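Local structure of conserved hypothetical protein NMB0706 (Neisseria meningitidis, 1RV9) at residues N16-A20 / L31-G37; A43-L49 / A244-A249; V85-A90 / D98-D104; C124-A130 / V155-M161; W138-A142 / D178-F183. The protein is of unknown function but belongs to the multi-copper polyphenol oxidoreductase laccase family and may therefore be an oxidoreductase. One frame throughout, in Å; residues are numbered along the deposited sequence.

Contact 1 of 5, residues N16-A20 / L31-G37; sequences NFLTA and LITTRNG
T34 OG1 donates to the carbonyl O of N16 at 2.6 Å, meeting it 28° out of the carbonyl plane. With chi1 at 66° the hydroxyl lies between the backbone N and carbonyl carbon of T34, while CG2 swings beside the N and meets L18 CG at 3.8 Å, the two side chains crossing at about a right angle. The same OG1 accepts from N36 N at 3.2 Å, an ST turn, so one hydroxyl links the bend after the strand to the backbone of N16. Next to it, a water accepts from T34 N at 2.9 Å and lies close to both N16 O and N36 O. The side chains of N16 and N36 cross with their amide planes 54° apart, and N16 CB approaches N36 O to 3.3 Å. These contacts finish the open end of a beta hairpin in which strand 17-18 runs antiparallel to strand 28-33 as the outermost strand of a mixed sheet. L18 and I32 form a hydrogen-bonded pair: L18 N reaches I32 O at 3.0 Å, and I32 N returns to L18 O at 2.8 Å. F17 and T33, a non-hydrogen-bonded pair, point to the other face, where L31 CD1 touches F17 CB at 3.7 Å and T33 CG2 lies at the edge of the F17 ring. Farther out, V67, Q70 and V71 of helix 57-71 pack on L31. T33 OG1 is bonded to A249 N of the neighbouring strand 248-254, and N36 ND2 to D234 O.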
# COMPACT_ATOMS: atom_id res chain seq x y z
N ASN A 16 6.67 15.82 -7.57
CA ASN A 16 7.11 14.44 -7.43
C ASN A 16 6.33 13.71 -6.36
O ASN A 16 6.50 12.50 -6.16
CB ASN A 16 8.60 14.42 -7.06
CG ASN A 16 9.47 15.02 -8.14
OD1 ASN A 16 10.56 15.52 -7.87
ND2 ASN A 16 9.00 14.96 -9.38
N PHE A 17 5.46 14.43 -5.66
CA PHE A 17 4.66 13.84 -4.60
C PHE A 17 3.18 14.01 -4.86
O PHE A 17 2.74 15.04 -5.36
CB PHE A 17 5.03 14.47 -3.25
CG PHE A 17 6.46 14.28 -2.87
CD1 PHE A 17 6.93 13.02 -2.50
CD2 PHE A 17 7.36 15.34 -2.92
CE1 PHE A 17 8.27 12.82 -2.18
CE2 PHE A 17 8.70 15.15 -2.60
CZ PHE A 17 9.15 13.89 -2.23
N LEU A 18 2.42 12.98 -4.52
CA LEU A 18 0.98 13.01 -4.70
C LEU A 18 0.35 12.84 -3.33
O LEU A 18 1.03 12.52 -2.36
CB LEU A 18 0.54 11.87 -5.61
CG LEU A 18 1.26 11.72 -6.95
CD1 LEU A 18 0.77 10.48 -7.66
CD2 LEU A 18 1.03 12.96 -7.80
N THR A 19 -0.95 13.08 -3.26
CA THR A 19 -1.69 12.92 -2.02
C THR A 19 -2.98 12.20 -2.37
O THR A 19 -3.43 12.25 -3.52
CB THR A 19 -2.03 14.27 -1.34
OG1 THR A 19 -2.85 15.05 -2.22
CG2 THR A 19 -0.76 15.03 -1.01
N ALA A 20 -3.57 11.52 -1.39
CA ALA A 20 -4.79 10.79 -1.62
C ALA A 20 -5.98 11.69 -1.88
O ALA A 20 -6.18 12.69 -1.19
CB ALA A 20 -5.09 9.89 -0.43
N LEU A 31 0.83 10.94 1.84
CA LEU A 31 1.89 11.21 0.89
C LEU A 31 2.04 9.94 0.06
O LEU A 31 2.38 8.88 0.59
CB LEU A 31 3.21 11.53 1.59
CG LEU A 31 4.33 12.00 0.65
CD1 LEU A 31 3.99 13.38 0.12
CD2 LEU A 31 5.66 12.04 1.39
N ILE A 32 1.73 10.05 -1.22
CA ILE A 32 1.84 8.94 -2.15
C ILE A 32 3.05 9.31 -3.00
O ILE A 32 2.94 10.14 -3.90
CB ILE A 32 0.59 8.84 -3.05
CG1 ILE A 32 -0.66 8.67 -2.17
CG2 ILE A 32 0.74 7.68 -4.03
CD1 ILE A 32 -0.64 7.44 -1.28
N THR A 33 4.20 8.72 -2.71
CA THR A 33 5.40 9.06 -3.46
C THR A 33 5.42 8.45 -4.85
O THR A 33 4.75 7.45 -5.12
CB THR A 33 6.69 8.65 -2.70
OG1 THR A 33 6.86 7.23 -2.77
CG2 THR A 33 6.60 9.08 -1.24
N THR A 34 6.19 9.08 -5.73
CA THR A 34 6.35 8.59 -7.09
C THR A 34 7.81 8.20 -7.18
O THR A 34 8.56 8.36 -6.21
CB THR A 34 6.05 9.68 -8.15
OG1 THR A 34 7.02 10.72 -8.05
CG2 THR A 34 4.66 10.27 -7.93
N ARG A 35 8.24 7.70 -8.33
CA ARG A 35 9.62 7.28 -8.49
C ARG A 35 10.57 8.47 -8.63
O ARG A 35 11.79 8.32 -8.60
CB ARG A 35 9.76 6.36 -9.70
CG ARG A 35 9.55 7.05 -11.04
CD ARG A 35 9.70 6.06 -12.18
NE ARG A 35 11.00 5.40 -12.14
CZ ARG A 35 11.37 4.41 -12.94
NH1 ARG A 35 10.53 3.95 -13.87
NH2 ARG A 35 12.57 3.86 -12.81
N ASN A 36 10.00 9.66 -8.76
CA ASN A 36 10.80 10.86 -8.96
C ASN A 36 11.10 11.68 -7.71
O ASN A 36 10.36 11.64 -6.72
CB ASN A 36 10.14 11.73 -10.02
CG ASN A 36 9.83 10.95 -11.27
OD1 ASN A 36 10.72 10.36 -11.88
ND2 ASN A 36 8.56 10.92 -11.67
N GLY A 37 12.20 12.43 -7.77
CA GLY A 37 12.59 13.28 -6.66
C GLY A 37 13.70 12.73 -5.78
O GLY A 37 14.05 13.33 -4.76
O HOH W 1 8.12 11.06 -4.91

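Contact 2 of 5, residues A43-L49 / A244-A249; sequences AYQSLNL and ATGRMA. With SO4 (sulfate ion), chain B.
A43 and T245 begin the contact: T245 OG1 donates to A43 O at 2.7 Å, coming in nearly along the C=O axis. The threonine hydroxyl gets there because chi1 is -168°, with OG1 anti to the backbone N and alongside the carbonyl carbon. A43 CB also rests against A244 O, 3.2 Å away. Y44 lays its ring obliquely beside the backbone of the second segment, CD2 coming to 3.4 Å from T245 C, and its hydroxyl bonds V53 O. L47 is the centre of an inverse gamma turn, which brings the chain round to N48. There the irregular loop between strand 28-33 and helix 57-71 is held against the residues leading into strand 248-254, an inner strand of a mixed sheet. N48 OD1 accepts from R247 N at 2.8 Å and from G50 N, while N48 ND2 is taken by D55 OD2, so both ends of the amide are engaged and its rotation is fixed. L49 N then donates to R247 O at 3.0 Å, in the carbonyl plane, and L49 CD1 packs on A249 CB at 3.6 Å. Gripped by its backbone, R247 sends its side chain away from the loop, bent at chi2. NH1 turns back to G246 O at 3.0 Å, the acceptor lying in the guanidinium plane, while NH2 bonds O2 of the sulfate at 3.0 Å; the bonds from NE to O2 and from NH2 to O3 are weak. H52 NE2 and H82 NE2 also bond the sulfate, which probably came from the crystallisation liquor.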
# COMPACT_ATOMS: atom_id res chain seq x y z
N ALA A 43 18.07 1.20 -12.71
CA ALA A 43 16.79 0.52 -12.50
C ALA A 43 16.05 1.08 -11.30
O ALA A 43 14.84 0.91 -11.18
CB ALA A 43 17.03 -0.98 -12.28
N TYR A 44 16.76 1.77 -10.42
CA TYR A 44 16.12 2.30 -9.23
C TYR A 44 15.83 3.74 -9.48
O TYR A 44 15.53 4.50 -8.56
CB TYR A 44 17.06 2.15 -8.04
CG TYR A 44 17.50 0.73 -7.84
CD1 TYR A 44 18.75 0.30 -8.29
CD2 TYR A 44 16.65 -0.22 -7.27
CE1 TYR A 44 19.14 -1.03 -8.18
CE2 TYR A 44 17.03 -1.56 -7.15
CZ TYR A 44 18.28 -1.96 -7.61
OH TYR A 44 18.65 -3.28 -7.52
N GLN A 45 15.82 4.15 -10.74
CA GLN A 45 15.64 5.56 -10.82
C GLN A 45 14.63 6.42 -10.13
O GLN A 45 13.38 6.45 -10.33
CB GLN A 45 15.87 6.11 -12.23
CG GLN A 45 14.98 5.90 -13.42
CD GLN A 45 15.78 6.36 -14.62
OE1 GLN A 45 16.69 5.67 -15.07
NE2 GLN A 45 15.51 7.58 -15.08
N SER A 46 15.43 7.06 -9.28
CA SER A 46 15.38 8.07 -8.31
C SER A 46 14.80 7.88 -6.93
O SER A 46 15.57 7.54 -5.99
CB SER A 46 15.06 9.35 -9.10
OG SER A 46 14.01 10.09 -8.63
N LEU A 47 13.52 8.07 -6.72
CA LEU A 47 13.13 7.90 -5.31
C LEU A 47 12.86 6.51 -4.75
O LEU A 47 11.77 6.22 -4.28
CB LEU A 47 12.00 8.86 -4.91
CG LEU A 47 11.83 9.26 -3.44
CD1 LEU A 47 12.95 10.19 -2.96
CD2 LEU A 47 10.49 9.99 -3.32
N ASN A 48 13.91 5.67 -4.71
CA ASN A 48 13.75 4.32 -4.16
C ASN A 48 13.85 4.31 -2.65
O ASN A 48 14.88 4.67 -2.07
CB ASN A 48 14.81 3.37 -4.73
CG ASN A 48 14.81 2.04 -4.04
OD1 ASN A 48 13.75 1.48 -3.77
ND2 ASN A 48 16.00 1.51 -3.76
N LEU A 49 12.78 3.87 -2.01
CA LEU A 49 12.73 3.82 -0.56
C LEU A 49 12.96 2.43 0.03
O LEU A 49 12.98 2.28 1.25
CB LEU A 49 11.39 4.36 -0.08
CG LEU A 49 11.08 5.79 -0.55
CD1 LEU A 49 9.62 6.13 -0.26
CD2 LEU A 49 12.01 6.77 0.14
N ALA A 244 14.16 -6.09 -11.01
CA ALA A 244 14.87 -5.43 -9.92
C ALA A 244 14.70 -3.93 -10.10
O ALA A 244 15.20 -3.35 -11.06
CB ALA A 244 16.34 -5.81 -9.94
N THR A 245 13.97 -3.30 -9.18
CA THR A 245 13.73 -1.87 -9.28
C THR A 245 13.46 -1.27 -7.90
O THR A 245 13.58 -1.95 -6.88
CB THR A 245 12.53 -1.60 -10.25
OG1 THR A 245 12.46 -0.20 -10.55
CG2 THR A 245 11.22 -2.06 -9.63
N GLY A 246 13.09 0.00 -7.87
CA GLY A 246 12.85 0.65 -6.60
C GLY A 246 11.46 0.43 -6.04
O GLY A 246 10.65 -0.33 -6.59
N ARG A 247 11.19 1.09 -4.92
CA ARG A 247 9.89 1.00 -4.26
C ARG A 247 9.42 2.40 -3.88
O ARG A 247 10.20 3.19 -3.34
CB ARG A 247 9.98 0.15 -2.99
CG ARG A 247 10.31 -1.31 -3.22
CD ARG A 247 9.14 -2.06 -3.85
NE ARG A 247 9.43 -3.48 -4.00
CZ ARG A 247 10.18 -4.00 -4.96
NH1 ARG A 247 10.74 -3.22 -5.88
NH2 ARG A 247 10.38 -5.31 -5.00
N MET A 248 8.17 2.72 -4.19
CA MET A 248 7.65 4.01 -3.77
C MET A 248 6.89 3.68 -2.49
O MET A 248 6.87 2.52 -2.07
CB MET A 248 6.72 4.63 -4.82
CG MET A 248 5.63 3.74 -5.36
SD MET A 248 6.12 2.90 -6.87
CE MET A 248 4.71 1.84 -7.09
N ALA A 249 6.28 4.66 -1.86
CA ALA A 249 5.56 4.36 -0.62
C ALA A 249 4.29 5.17 -0.48
O ALA A 249 4.14 6.22 -1.10
CB ALA A 249 6.46 4.62 0.57
S SO4 B . 8.83 -7.59 -2.45
O1 SO4 B . 9.72 -8.75 -2.20
O2 SO4 B . 9.59 -6.34 -2.26
O3 SO4 B . 8.33 -7.65 -3.83
O4 SO4 B . 7.70 -7.62 -1.51

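Contact 3 of 5, residues V85-A90 / D98-D104; sequences VVVNAA and DADASVD
Strand 86-88, the outermost of a mixed six-stranded sheet, lies parallel to strand 101-104, the short segment axes 34° apart; the link between them holds neither helix nor strand. V87 N donates to A101 O at 3.0 Å, V103 N answers to V87 O at 3.0 Å, and A89 N donates to V103 O at 2.9 Å. Just before the regular pairing, D100 N reaches V85 O, also at 3.0 Å, with the donor in the carbonyl plane. On the face of V86 and V103, V86 CG1 meets V103 CG1 at 3.8 Å; the V86 chi1 of -175° sets its CG1 anti to the backbone N. N148, T149 and A152 of helix 145-153 cover V86. On the other face V87 CG1 lies 3.6 Å from A99 CB, and S102 touches A89. D100 also carries a carboxylate whose OD1 is bonded to H135 ND1 and whose OD2 is bonded to S83 OG; with C118 this arrangement could be a Cys-His-Asp triad, a role that has not been demonstrated. At the far end D104 OD2 is bonded to T106 OG1 and also to a water, which accepts from A90 N and donates to V103 O and, at 2.7 Å, to D104 OD2.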
# COMPACT_ATOMS: atom_id res chain seq x y z
N VAL A 85 0.33 -9.52 9.39
CA VAL A 85 0.67 -8.95 10.69
C VAL A 85 0.61 -7.43 10.73
O VAL A 85 1.19 -6.74 9.88
CB VAL A 85 2.08 -9.41 11.14
CG1 VAL A 85 2.43 -8.82 12.50
CG2 VAL A 85 2.12 -10.93 11.20
N VAL A 86 -0.10 -6.92 11.73
CA VAL A 86 -0.27 -5.49 11.94
C VAL A 86 0.43 -5.09 13.24
O VAL A 86 0.32 -5.78 14.25
CB VAL A 86 -1.77 -5.13 12.09
CG1 VAL A 86 -1.94 -3.62 12.19
CG2 VAL A 86 -2.56 -5.70 10.92
N VAL A 87 1.15 -3.97 13.21
CA VAL A 87 1.84 -3.48 14.39
C VAL A 87 1.46 -2.03 14.66
O VAL A 87 0.86 -1.37 13.81
CB VAL A 87 3.38 -3.53 14.22
CG1 VAL A 87 3.83 -4.97 14.01
CG2 VAL A 87 3.81 -2.65 13.05
N ASN A 88 1.79 -1.54 15.85
CA ASN A 88 1.53 -0.14 16.17
C ASN A 88 2.73 0.60 15.60
O ASN A 88 3.87 0.32 15.95
CB ASN A 88 1.46 0.07 17.69
CG ASN A 88 0.17 -0.44 18.29
OD1 ASN A 88 -0.89 -0.36 17.67
ND2 ASN A 88 0.24 -0.96 19.51
N ALA A 89 2.47 1.55 14.70
CA ALA A 89 3.55 2.30 14.07
C ALA A 89 4.48 2.96 15.07
O ALA A 89 5.70 3.00 14.85
CB ALA A 89 2.98 3.34 13.11
N ALA A 90 3.92 3.47 16.16
CA ALA A 90 4.71 4.15 17.18
C ALA A 90 5.72 3.21 17.85
O ALA A 90 6.72 3.67 18.41
CB ALA A 90 3.79 4.76 18.23
N ASP A 98 8.87 -7.44 11.53
CA ASP A 98 8.45 -8.20 10.36
C ASP A 98 6.94 -8.04 10.37
O ASP A 98 6.25 -8.69 11.15
CB ASP A 98 8.81 -9.69 10.50
CG ASP A 98 10.29 -9.95 10.35
OD1 ASP A 98 11.04 -9.01 10.05
OD2 ASP A 98 10.69 -11.12 10.53
N ALA A 99 6.44 -7.15 9.52
CA ALA A 99 5.01 -6.90 9.48
C ALA A 99 4.64 -6.28 8.15
O ALA A 99 5.51 -5.81 7.42
CB ALA A 99 4.62 -5.98 10.62
N ASP A 100 3.34 -6.25 7.86
CA ASP A 100 2.89 -5.70 6.60
C ASP A 100 1.80 -4.64 6.71
O ASP A 100 1.18 -4.28 5.71
CB ASP A 100 2.45 -6.83 5.68
CG ASP A 100 3.63 -7.65 5.19
OD1 ASP A 100 4.12 -7.37 4.07
OD2 ASP A 100 4.08 -8.55 5.93
N ALA A 101 1.58 -4.14 7.92
CA ALA A 101 0.59 -3.08 8.14
C ALA A 101 0.87 -2.44 9.48
O ALA A 101 1.45 -3.06 10.37
CB ALA A 101 -0.83 -3.66 8.12
N SER A 102 0.49 -1.17 9.62
CA SER A 102 0.67 -0.49 10.89
C SER A 102 -0.49 0.47 11.12
O SER A 102 -1.15 0.92 10.17
CB SER A 102 2.01 0.27 10.94
OG SER A 102 1.99 1.45 10.15
N VAL A 103 -0.75 0.75 12.39
CA VAL A 103 -1.83 1.65 12.78
C VAL A 103 -1.29 2.70 13.74
O VAL A 103 -0.25 2.50 14.37
CB VAL A 103 -2.97 0.87 13.49
CG1 VAL A 103 -3.53 -0.19 12.56
CG2 VAL A 103 -2.46 0.23 14.76
N ASP A 104 -1.99 3.82 13.84
CA ASP A 104 -1.59 4.88 14.76
C ASP A 104 -2.73 5.81 15.12
O ASP A 104 -3.61 6.08 14.30
CB ASP A 104 -0.46 5.73 14.19
CG ASP A 104 -0.05 6.84 15.13
OD1 ASP A 104 -0.32 8.03 14.83
OD2 ASP A 104 0.51 6.52 16.20
O HOH W 2 1.16 3.93 16.63

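Contact 4 of 5, residues C124-A130 / V155-M161; sequences CDRAGTA and VPPVEMM
M161 and C124 are paired on adjacent antiparallel strands, and the methionine can be followed outward from there. Its CB leaves the sheet on the same side as that of C124. With chi1 at 63°, CG stands between the backbone N and carbonyl carbon and meets C124 SG at 3.4 Å; SD follows along the same sulfur at 3.6 Å. A bend at chi3 (84°) then turns CE to R126, where it touches CD at 3.4 Å and lies over one face of the guanidinium. At that group's edge, R126 NE donates to a water at 2.7 Å, and the water donates hydrogen bonds to V158 O and M160 O. The backbone beneath is a hydrogen-bonded pair, M161 N to C124 O at 2.9 Å and C124 N to M161 O, extended by R126 N to E159 O at 2.8 Å. D125 starts a type I turn; its OD1 takes T129 N on the syn lone pair at 2.7 Å and A130 N from above the carboxylate plane, while T129 OG1 donates to OD2. The turn's carboxylate is thus tied back to its own loop, with V155 CG1 packed beside OD2 and T129. C124 and M161 belong to neighbouring strands 119-125 and 160-164 of the mixed sheet, with W22 against both on one face, and I150 and M153 of helix 145-153 against M160 on the other.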
# COMPACT_ATOMS: atom_id res chain seq x y z
N CYS A 124 -8.40 5.64 7.51
CA CYS A 124 -8.59 6.70 8.49
C CYS A 124 -10.07 6.72 8.81
O CYS A 124 -10.86 6.10 8.10
CB CYS A 124 -8.13 8.07 7.96
SG CYS A 124 -9.30 8.95 6.89
N ASP A 125 -10.45 7.40 9.89
CA ASP A 125 -11.86 7.52 10.23
C ASP A 125 -12.29 8.95 9.92
O ASP A 125 -11.45 9.85 9.81
CB ASP A 125 -12.11 7.14 11.71
CG ASP A 125 -11.38 8.03 12.69
OD1 ASP A 125 -10.28 8.52 12.36
OD2 ASP A 125 -11.91 8.23 13.80
N ARG A 126 -13.59 9.15 9.76
CA ARG A 126 -14.13 10.47 9.42
C ARG A 126 -13.75 11.58 10.40
O ARG A 126 -13.54 12.72 9.99
CB ARG A 126 -15.66 10.40 9.32
CG ARG A 126 -16.18 9.39 8.30
CD ARG A 126 -16.15 9.92 6.87
NE ARG A 126 -16.50 8.86 5.92
CZ ARG A 126 -16.75 9.06 4.62
NH1 ARG A 126 -16.68 10.28 4.10
NH2 ARG A 126 -17.05 8.03 3.84
N ALA A 127 -13.65 11.24 11.68
CA ALA A 127 -13.31 12.22 12.71
C ALA A 127 -11.82 12.49 12.85
O ALA A 127 -11.41 13.42 13.55
CB ALA A 127 -13.88 11.77 14.05
N GLY A 128 -11.00 11.68 12.19
CA GLY A 128 -9.56 11.88 12.25
C GLY A 128 -8.93 11.55 13.59
O GLY A 128 -8.26 12.39 14.19
N THR A 129 -9.15 10.33 14.07
CA THR A 129 -8.58 9.92 15.35
C THR A 129 -7.66 8.71 15.19
O THR A 129 -6.93 8.35 16.11
CB THR A 129 -9.66 9.54 16.38
OG1 THR A 129 -10.26 8.30 16.01
CG2 THR A 129 -10.74 10.63 16.44
N ALA A 130 -7.69 8.09 14.01
CA ALA A 130 -6.85 6.92 13.76
C ALA A 130 -6.55 6.76 12.28
O ALA A 130 -7.38 7.07 11.43
CB ALA A 130 -7.53 5.67 14.30
N VAL A 155 -11.98 1.38 15.45
CA VAL A 155 -12.96 2.42 15.17
C VAL A 155 -14.04 1.75 14.34
O VAL A 155 -13.79 0.76 13.65
CB VAL A 155 -12.34 3.61 14.38
CG1 VAL A 155 -11.53 4.49 15.32
CG2 VAL A 155 -11.45 3.09 13.27
N PRO A 156 -15.28 2.26 14.42
CA PRO A 156 -16.39 1.67 13.66
C PRO A 156 -16.10 1.60 12.17
O PRO A 156 -15.78 2.61 11.55
CB PRO A 156 -17.55 2.61 13.97
CG PRO A 156 -17.22 3.10 15.35
CD PRO A 156 -15.75 3.39 15.23
N PRO A 157 -16.22 0.41 11.56
CA PRO A 157 -15.96 0.30 10.13
C PRO A 157 -16.73 1.31 9.28
O PRO A 157 -16.21 1.82 8.29
CB PRO A 157 -16.35 -1.14 9.82
CG PRO A 157 -15.97 -1.85 11.08
CD PRO A 157 -16.49 -0.91 12.15
N VAL A 158 -17.97 1.60 9.66
CA VAL A 158 -18.78 2.53 8.89
C VAL A 158 -18.18 3.94 8.91
O VAL A 158 -18.43 4.74 8.00
CB VAL A 158 -20.24 2.57 9.43
CG1 VAL A 158 -20.32 3.40 10.70
CG2 VAL A 158 -21.17 3.12 8.36
N GLU A 159 -17.39 4.24 9.93
CA GLU A 159 -16.76 5.55 10.04
C GLU A 159 -15.38 5.54 9.39
O GLU A 159 -14.69 6.55 9.37
CB GLU A 159 -16.64 5.96 11.51
CG GLU A 159 -17.98 5.95 12.24
CD GLU A 159 -17.96 6.77 13.51
OE1 GLU A 159 -17.86 8.01 13.42
OE2 GLU A 159 -18.06 6.18 14.61
N MET A 160 -15.00 4.38 8.85
CA MET A 160 -13.71 4.25 8.19
C MET A 160 -13.78 4.52 6.70
O MET A 160 -14.81 4.32 6.05
CB MET A 160 -13.14 2.84 8.34
CG MET A 160 -12.69 2.44 9.71
SD MET A 160 -11.96 0.80 9.56
CE MET A 160 -11.56 0.46 11.27
N MET A 161 -12.66 4.97 6.14
CA MET A 161 -12.57 5.18 4.72
C MET A 161 -11.21 4.60 4.34
O MET A 161 -10.26 4.65 5.12
CB MET A 161 -12.68 6.66 4.35
CG MET A 161 -11.60 7.57 4.87
SD MET A 161 -11.93 9.29 4.39
CE MET A 161 -13.01 9.77 5.65
O HOH W 3 -16.85 6.17 6.01
O HOH W 4 -15.33 9.02 12.70

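Contact 5 of 5, residues W138-A142 / D178-F183; sequences WRGLA and DVFDAF
W138 turns its indole into helix 177-184, a knob in the hole made by D178, V179, A182 and F183. Its chi1 of 75° sets CG between the backbone N and carbonyl carbon. V179 CG2 lies over one face, 3.9 Å from the centroid of the six-membered ring and 9° off its normal, a CH-pi contact. The opposite face is covered by R139 of the same helix as W138, with CG over the ring and the guanidinium over CZ2. A182 CB meets the ring at its edge, 3.7 Å from CZ3, and D178 OD2 comes near CH2 obliquely, the carboxylate and ring planes being strongly inclined to each other. F183 answers from the other helix. A142 CB is over the face of its ring, 3.6 Å from the centroid, a second CH-pi contact, while L141 CG touches the edge at 3.8 Å from CE1; L141 and F183 cross at about a right angle. The ring also approaches the backbone, F183 CZ coming 3.4 Å from W138 O. The two helical segments run nearly parallel, 19° apart, with axes 9.9 Å from each other, and L209 of helix 206-217 packs on both L141 and F183, joining a third helix to the pair. Across the interface no direct hydrogen bond forms. Its polar link is a water that donates to A142 O at 2.8 Å and to A182 O at 3.0 Å; the contact therefore rests mainly on methyl-to-ring packing, with the water as a bridge between the two backbones.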
# COMPACT_ATOMS: atom_id res chain seq x y z
N TRP A 138 -0.97 -9.99 -3.31
CA TRP A 138 -2.07 -10.95 -3.38
C TRP A 138 -2.09 -11.89 -2.18
O TRP A 138 -3.16 -12.28 -1.73
CB TRP A 138 -2.04 -11.75 -4.69
CG TRP A 138 -0.99 -12.81 -4.80
CD1 TRP A 138 0.27 -12.68 -5.32
CD2 TRP A 138 -1.12 -14.18 -4.40
NE1 TRP A 138 0.92 -13.89 -5.29
CE2 TRP A 138 0.10 -14.83 -4.72
CE3 TRP A 138 -2.15 -14.93 -3.81
CZ2 TRP A 138 0.31 -16.19 -4.47
CZ3 TRP A 138 -1.93 -16.28 -3.56
CH2 TRP A 138 -0.71 -16.89 -3.89
N ARG A 139 -0.92 -12.24 -1.65
CA ARG A 139 -0.87 -13.15 -0.51
C ARG A 139 -1.48 -12.52 0.74
O ARG A 139 -2.32 -13.13 1.41
CB ARG A 139 0.57 -13.58 -0.24
CG ARG A 139 1.11 -14.56 -1.27
CD ARG A 139 2.60 -14.79 -1.11
NE ARG A 139 3.11 -15.68 -2.15
CZ ARG A 139 2.94 -17.00 -2.17
NH1 ARG A 139 2.27 -17.60 -1.19
NH2 ARG A 139 3.41 -17.72 -3.18
N GLY A 140 -1.05 -11.31 1.07
CA GLY A 140 -1.59 -10.65 2.25
C GLY A 140 -3.06 -10.29 2.09
O GLY A 140 -3.83 -10.34 3.05
N LEU A 141 -3.44 -9.94 0.87
CA LEU A 141 -4.83 -9.56 0.61
C LEU A 141 -5.73 -10.78 0.80
O LEU A 141 -6.75 -10.70 1.49
CB LEU A 141 -4.96 -9.00 -0.81
CG LEU A 141 -6.32 -8.39 -1.19
CD1 LEU A 141 -6.65 -7.24 -0.25
CD2 LEU A 141 -6.28 -7.91 -2.64
N ALA A 142 -5.35 -11.90 0.21
CA ALA A 142 -6.14 -13.12 0.33
C ALA A 142 -6.05 -13.66 1.76
O ALA A 142 -6.96 -14.35 2.22
CB ALA A 142 -5.66 -14.17 -0.66
N ASP A 178 -3.74 -20.82 -8.79
CA ASP A 178 -3.44 -20.78 -7.36
C ASP A 178 -3.90 -19.46 -6.75
O ASP A 178 -4.52 -19.45 -5.69
CB ASP A 178 -1.94 -21.00 -7.14
CG ASP A 178 -1.08 -19.89 -7.72
OD1 ASP A 178 -1.36 -19.45 -8.86
OD2 ASP A 178 -0.12 -19.47 -7.05
N VAL A 179 -3.61 -18.36 -7.43
CA VAL A 179 -4.02 -17.04 -6.94
C VAL A 179 -5.54 -16.97 -6.98
O VAL A 179 -6.18 -16.49 -6.05
CB VAL A 179 -3.45 -15.91 -7.83
CG1 VAL A 179 -3.92 -14.56 -7.31
CG2 VAL A 179 -1.93 -15.98 -7.84
N PHE A 180 -6.11 -17.47 -8.07
CA PHE A 180 -7.56 -17.48 -8.24
C PHE A 180 -8.23 -18.21 -7.07
O PHE A 180 -9.16 -17.69 -6.45
CB PHE A 180 -7.91 -18.15 -9.57
CG PHE A 180 -9.39 -18.19 -9.86
CD1 PHE A 180 -10.19 -19.20 -9.32
CD2 PHE A 180 -9.98 -17.21 -10.64
CE1 PHE A 180 -11.56 -19.23 -9.57
CE2 PHE A 180 -11.35 -17.23 -10.90
CZ PHE A 180 -12.14 -18.24 -10.36
N ASP A 181 -7.76 -19.42 -6.77
CA ASP A 181 -8.34 -20.21 -5.69
C ASP A 181 -8.14 -19.57 -4.31
O ASP A 181 -9.02 -19.66 -3.46
CB ASP A 181 -7.75 -21.62 -5.68
CG ASP A 181 -8.14 -22.43 -6.91
OD1 ASP A 181 -9.14 -22.08 -7.56
OD2 ASP A 181 -7.43 -23.42 -7.21
N ALA A 182 -6.99 -18.94 -4.10
CA ALA A 182 -6.70 -18.31 -2.82
C ALA A 182 -7.78 -17.31 -2.44
O ALA A 182 -8.03 -17.07 -1.26
CB ALA A 182 -5.34 -17.62 -2.86
N PHE A 183 -8.42 -16.73 -3.44
CA PHE A 183 -9.48 -15.75 -3.23
C PHE A 183 -10.88 -16.33 -3.40
O PHE A 183 -11.72 -16.23 -2.50
CB PHE A 183 -9.33 -14.59 -4.21
CG PHE A 183 -8.21 -13.64 -3.88
CD1 PHE A 183 -8.38 -12.64 -2.93
CD2 PHE A 183 -6.99 -13.73 -4.55
CE1 PHE A 183 -7.36 -11.74 -2.65
CE2 PHE A 183 -5.96 -12.83 -4.28
CZ PHE A 183 -6.15 -11.84 -3.33
O HOH W 5 -9.16 -15.16 0.73

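In the fold
Contacts 1 and 2 touch and share a sheet: R35 O lies 2.6 Å from L47 N, and T33 OG1 2.8 Å from A249 N, both probable hydrogen bonds. Contacts 3 and 4 belong to the second mixed sheet and meet at D104 O and A130 CB, 3.9 Å apart. Contact 5, outside both sheets, has its centre about 21 Å from that of contact 3, with nearest atoms about 7 Å apart. Along the chain, contacts 3, 4 and 5 are nested in the loop closed by contact 2. The possible C118-H135-D100 site draws D100 from contact 3; the side chains of R247 of contact 2, which binds the sulfate together with H52 and H82, and of W138 of contact 5 lie near it without touching.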